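Local coordinates for protein chloromuconate cycloisomerase (Rhodococcus opacus, PDB 4M0X) that belongs to the enolase superfamily, joining an N-terminal capping domain to a barrel-type domain that holds a manganese ion, at residues E7-R19 and N359-D371. Residues are numbered along the deposited sequence; the frame is centred on the assembly and turned at random.
Sequences EMSATIVDLPSRR and NLDEERLRKYSRD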
# COMPACT_ATOMS: atom_id res chain seq x y z
N GLU A 7 -6.64 -49.34 -21.42
CA GLU A 7 -7.65 -49.36 -20.40
C GLU A 7 -7.25 -48.43 -19.25
O GLU A 7 -6.09 -48.04 -19.11
CB GLU A 7 -7.83 -50.78 -19.88
CG GLU A 7 -8.21 -51.79 -20.95
CD GLU A 7 -7.68 -53.17 -20.61
OE1 GLU A 7 -7.10 -53.84 -21.50
OE2 GLU A 7 -7.84 -53.57 -19.42
N MET A 8 -8.25 -48.06 -18.46
CA MET A 8 -8.05 -47.40 -17.19
C MET A 8 -9.25 -47.75 -16.34
O MET A 8 -10.39 -47.45 -16.70
CB MET A 8 -7.94 -45.89 -17.37
CG MET A 8 -7.94 -45.12 -16.05
SD MET A 8 -7.73 -43.35 -16.23
CE MET A 8 -9.23 -42.83 -17.06
N SER A 9 -8.99 -48.41 -15.22
CA SER A 9 -10.02 -48.74 -14.22
C SER A 9 -9.81 -47.94 -12.93
O SER A 9 -8.68 -47.60 -12.55
CB SER A 9 -9.96 -50.22 -13.92
OG SER A 9 -8.78 -50.50 -13.20
N ALA A 10 -10.92 -47.65 -12.25
CA ALA A 10 -10.91 -46.95 -10.97
C ALA A 10 -11.75 -47.72 -9.93
O ALA A 10 -12.99 -47.72 -9.98
CB ALA A 10 -11.41 -45.53 -11.16
N THR A 11 -11.07 -48.36 -8.99
CA THR A 11 -11.68 -49.28 -8.03
C THR A 11 -11.55 -48.76 -6.61
O THR A 11 -10.42 -48.51 -6.12
CB THR A 11 -10.93 -50.62 -8.00
OG1 THR A 11 -10.89 -51.20 -9.31
CG2 THR A 11 -11.57 -51.56 -7.00
N ILE A 12 -12.70 -48.66 -5.94
CA ILE A 12 -12.78 -48.20 -4.56
C ILE A 12 -12.25 -49.31 -3.60
O ILE A 12 -12.73 -50.45 -3.61
CB ILE A 12 -14.24 -47.74 -4.26
CG1 ILE A 12 -14.64 -46.61 -5.23
CG2 ILE A 12 -14.43 -47.26 -2.84
CD1 ILE A 12 -16.14 -46.40 -5.34
N VAL A 13 -11.22 -48.98 -2.82
CA VAL A 13 -10.60 -49.94 -1.89
C VAL A 13 -10.70 -49.49 -0.43
O VAL A 13 -10.52 -48.30 -0.11
CB VAL A 13 -9.11 -50.11 -2.22
CG1 VAL A 13 -8.45 -51.07 -1.22
CG2 VAL A 13 -8.92 -50.52 -3.66
N ASP A 14 -10.99 -50.40 0.47
CA ASP A 14 -11.07 -50.00 1.88
C ASP A 14 -9.96 -50.73 2.57
O ASP A 14 -9.82 -51.93 2.40
CB ASP A 14 -12.40 -50.37 2.55
CG ASP A 14 -13.62 -49.63 1.96
OD1 ASP A 14 -13.63 -48.36 1.85
OD2 ASP A 14 -14.60 -50.35 1.65
N LEU A 15 -9.16 -50.01 3.34
CA LEU A 15 -7.99 -50.62 3.96
C LEU A 15 -8.04 -50.60 5.47
O LEU A 15 -8.19 -49.54 6.08
CB LEU A 15 -6.70 -49.95 3.46
CG LEU A 15 -6.37 -50.24 2.00
CD1 LEU A 15 -5.06 -49.58 1.60
CD2 LEU A 15 -6.31 -51.74 1.72
N PRO A 16 -7.91 -51.78 6.08
CA PRO A 16 -7.92 -51.90 7.55
C PRO A 16 -6.82 -51.04 8.17
O PRO A 16 -5.68 -51.09 7.74
CB PRO A 16 -7.63 -53.38 7.75
CG PRO A 16 -6.80 -53.74 6.58
CD PRO A 16 -7.50 -53.03 5.45
N SER A 17 -7.17 -50.27 9.19
CA SER A 17 -6.25 -49.30 9.78
C SER A 17 -6.02 -49.53 11.27
O SER A 17 -6.97 -49.75 12.02
CB SER A 17 -6.77 -47.89 9.57
OG SER A 17 -6.35 -47.08 10.63
N ARG A 18 -4.77 -49.42 11.70
CA ARG A 18 -4.32 -49.82 13.04
C ARG A 18 -5.02 -49.12 14.22
O ARG A 18 -5.20 -49.72 15.28
CB ARG A 18 -2.81 -49.69 13.15
CG ARG A 18 -2.17 -50.62 14.15
CD ARG A 18 -0.65 -50.62 14.01
NE ARG A 18 -0.15 -51.73 13.20
CZ ARG A 18 0.08 -51.68 11.89
NH1 ARG A 18 -0.16 -50.55 11.21
NH2 ARG A 18 0.56 -52.74 11.24
N ARG A 19 -5.41 -47.86 14.04
CA ARG A 19 -6.21 -47.14 15.03
C ARG A 19 -7.11 -46.10 14.34
O ARG A 19 -6.82 -45.68 13.21
CB ARG A 19 -5.35 -46.52 16.16
CG ARG A 19 -4.21 -45.60 15.73
CD ARG A 19 -3.83 -44.63 16.85
NE ARG A 19 -2.91 -43.56 16.43
CZ ARG A 19 -3.21 -42.53 15.64
NH1 ARG A 19 -4.43 -42.40 15.12
NH2 ARG A 19 -2.28 -41.63 15.33
N ASN A 359 4.53 -51.90 -6.36
CA ASN A 359 3.78 -52.65 -7.36
C ASN A 359 2.45 -53.14 -6.85
O ASN A 359 2.29 -53.37 -5.65
CB ASN A 359 4.61 -53.82 -7.80
CG ASN A 359 5.83 -53.39 -8.60
OD1 ASN A 359 6.96 -53.50 -8.12
ND2 ASN A 359 5.61 -52.87 -9.82
N LEU A 360 1.46 -53.26 -7.73
CA LEU A 360 0.20 -53.88 -7.32
C LEU A 360 0.34 -55.30 -6.75
O LEU A 360 1.14 -56.11 -7.21
CB LEU A 360 -0.77 -53.95 -8.47
CG LEU A 360 -1.81 -52.86 -8.42
CD1 LEU A 360 -2.87 -53.18 -9.47
CD2 LEU A 360 -2.42 -52.70 -7.03
N ASP A 361 -0.47 -55.61 -5.76
CA ASP A 361 -0.74 -56.98 -5.44
C ASP A 361 -2.19 -57.24 -5.78
O ASP A 361 -3.09 -56.81 -5.06
CB ASP A 361 -0.47 -57.25 -3.96
CG ASP A 361 -0.82 -58.66 -3.55
OD1 ASP A 361 -1.85 -59.22 -4.04
OD2 ASP A 361 -0.08 -59.20 -2.70
N GLU A 362 -2.42 -57.97 -6.87
CA GLU A 362 -3.77 -58.08 -7.40
C GLU A 362 -4.72 -58.91 -6.54
O GLU A 362 -5.93 -58.77 -6.60
CB GLU A 362 -3.73 -58.53 -8.85
CG GLU A 362 -3.23 -57.43 -9.75
CD GLU A 362 -3.66 -57.60 -11.19
OE1 GLU A 362 -4.89 -57.51 -11.46
OE2 GLU A 362 -2.77 -57.82 -12.04
N GLU A 363 -4.15 -59.75 -5.69
CA GLU A 363 -4.97 -60.49 -4.77
C GLU A 363 -5.46 -59.57 -3.67
O GLU A 363 -6.66 -59.57 -3.34
CB GLU A 363 -4.22 -61.71 -4.20
CG GLU A 363 -4.94 -62.46 -3.10
CD GLU A 363 -6.35 -62.93 -3.46
OE1 GLU A 363 -6.74 -62.92 -4.65
OE2 GLU A 363 -7.07 -63.32 -2.51
N ARG A 364 -4.55 -58.76 -3.12
CA ARG A 364 -4.94 -57.77 -2.11
C ARG A 364 -5.94 -56.75 -2.66
O ARG A 364 -6.90 -56.38 -1.98
CB ARG A 364 -3.72 -57.05 -1.57
CG ARG A 364 -3.09 -57.73 -0.41
CD ARG A 364 -1.61 -57.47 -0.52
NE ARG A 364 -0.86 -58.52 0.15
CZ ARG A 364 -0.20 -58.32 1.27
NH1 ARG A 364 -0.15 -57.09 1.79
NH2 ARG A 364 0.46 -59.33 1.84
N LEU A 365 -5.71 -56.28 -3.89
CA LEU A 365 -6.64 -55.36 -4.50
C LEU A 365 -8.03 -56.00 -4.52
O LEU A 365 -9.02 -55.37 -4.12
CB LEU A 365 -6.20 -54.95 -5.92
CG LEU A 365 -7.32 -54.20 -6.67
CD1 LEU A 365 -7.72 -52.90 -5.98
CD2 LEU A 365 -6.95 -53.92 -8.12
N ARG A 366 -8.11 -57.25 -4.97
CA ARG A 366 -9.39 -57.92 -5.10
C ARG A 366 -9.98 -58.02 -3.72
O ARG A 366 -11.11 -57.63 -3.52
CB ARG A 366 -9.22 -59.31 -5.71
CG ARG A 366 -10.50 -60.11 -5.85
CD ARG A 366 -10.19 -61.56 -6.19
NE ARG A 366 -9.65 -62.30 -5.04
CZ ARG A 366 -10.31 -62.53 -3.90
NH1 ARG A 366 -11.53 -62.05 -3.71
NH2 ARG A 366 -9.73 -63.23 -2.92
N LYS A 367 -9.15 -58.49 -2.77
CA LYS A 367 -9.55 -58.78 -1.38
C LYS A 367 -10.13 -57.58 -0.71
O LYS A 367 -11.11 -57.71 0.02
CB LYS A 367 -8.38 -59.32 -0.54
CG LYS A 367 -8.80 -59.99 0.76
CD LYS A 367 -7.88 -59.70 1.95
CE LYS A 367 -6.98 -60.87 2.32
NZ LYS A 367 -6.65 -60.78 3.77
N TYR A 368 -9.54 -56.41 -0.96
CA TYR A 368 -9.98 -55.20 -0.28
C TYR A 368 -10.78 -54.25 -1.15
O TYR A 368 -11.09 -53.15 -0.71
CB TYR A 368 -8.82 -54.47 0.39
CG TYR A 368 -8.15 -55.23 1.51
CD1 TYR A 368 -8.82 -55.48 2.71
CD2 TYR A 368 -6.83 -55.70 1.38
CE1 TYR A 368 -8.20 -56.16 3.75
CE2 TYR A 368 -6.20 -56.39 2.41
CZ TYR A 368 -6.88 -56.61 3.61
OH TYR A 368 -6.26 -57.29 4.66
N SER A 369 -11.16 -54.68 -2.36
CA SER A 369 -12.12 -53.89 -3.14
C SER A 369 -13.42 -53.78 -2.38
O SER A 369 -13.83 -54.72 -1.70
CB SER A 369 -12.38 -54.50 -4.49
OG SER A 369 -11.26 -54.30 -5.32
N ARG A 370 -14.07 -52.63 -2.49
CA ARG A 370 -15.37 -52.46 -1.87
C ARG A 370 -16.47 -53.07 -2.73
O ARG A 370 -16.46 -52.91 -3.97
CB ARG A 370 -15.64 -50.98 -1.64
CG ARG A 370 -16.95 -50.72 -0.93
CD ARG A 370 -17.34 -49.27 -1.11
NE ARG A 370 -16.52 -48.43 -0.25
CZ ARG A 370 -16.67 -47.13 -0.13
NH1 ARG A 370 -17.59 -46.48 -0.83
NH2 ARG A 370 -15.87 -46.49 0.69
N ASP A 371 -17.42 -53.76 -2.07
CA ASP A 371 -18.60 -54.36 -2.73
C ASP A 371 -19.50 -53.28 -3.33
O ASP A 371 -19.75 -53.27 -4.53
CB ASP A 371 -19.42 -55.22 -1.75
CG ASP A 371 -18.80 -56.60 -1.48
OD1 ASP A 371 -18.36 -57.26 -2.44
OD2 ASP A 371 -18.77 -57.02 -0.30
O HOH W 1 -14.56 -51.42 -5.71
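Val-13 of strand 7-17 and Ser-369 of the C-terminal tail form a single beta bridge: Arg-370 N donates to Ile-12 O (2.8 Å) and Asp-14 N to Tyr-368 O (3.0 Å), while the axes of helix 362-368 and the strand stand nearly perpendicular (89°). The C-terminal tail thus lies on the edge of strand 5-17 whose other edge pairs with strand 27-40 in the N-terminal domain. On the helix side the fit is apolar. Beta-branched Val-13 spreads two methyls, CG2 meeting Leu-365 CD1 at 3.5 Å and CG1 resting on the Tyr-368 CB. The Tyr-368 ring reaches Leu-15 and Pro-16; Pro-16, rigid and without an N-H to bury, lays CD over one ring face in a CH-pi contact (4.1 Å from CD to the Tyr-368 ring centroid), and Leu-15 CD2 comes in obliquely. The phenol hydroxyl bonds to Asp-334. Ser-369 suits its place because its OG donates back to Leu-365 O, four residues earlier, and the Thr-11 methyl CG2 lies against Ser-369 OG. After the bridge in sequence, Arg-370 CG is anti to the backbone N (chi1 -177°) and a bend at chi3 turns the guanidinium edge to the Asp-14 carboxylate, the two planes 23° apart, nearly coplanar. Arg-370 NH2 donates to the syn lone pair of Asp-14 OD1 at 3.1 Å, whereas the bond from Arg-370 NE to Asp-14 OD2 is weak. Ile-12 CG2 sits over the centre of one guanidinium face, 3.5 Å from Arg-370 CZ. Arg-370 NH1 forms a second salt bridge with Glu-64, and Ser-32 OG hydrogen-bonds to Asp-14 OD1; a water links Ile-12 O to Arg-370 O. Main-chain bonds thus set the register, apolar packing seats the helix, and the flanking charges, probably mutually stabilising, tie the penultimate residue, Arg-370, to the N-terminal domain.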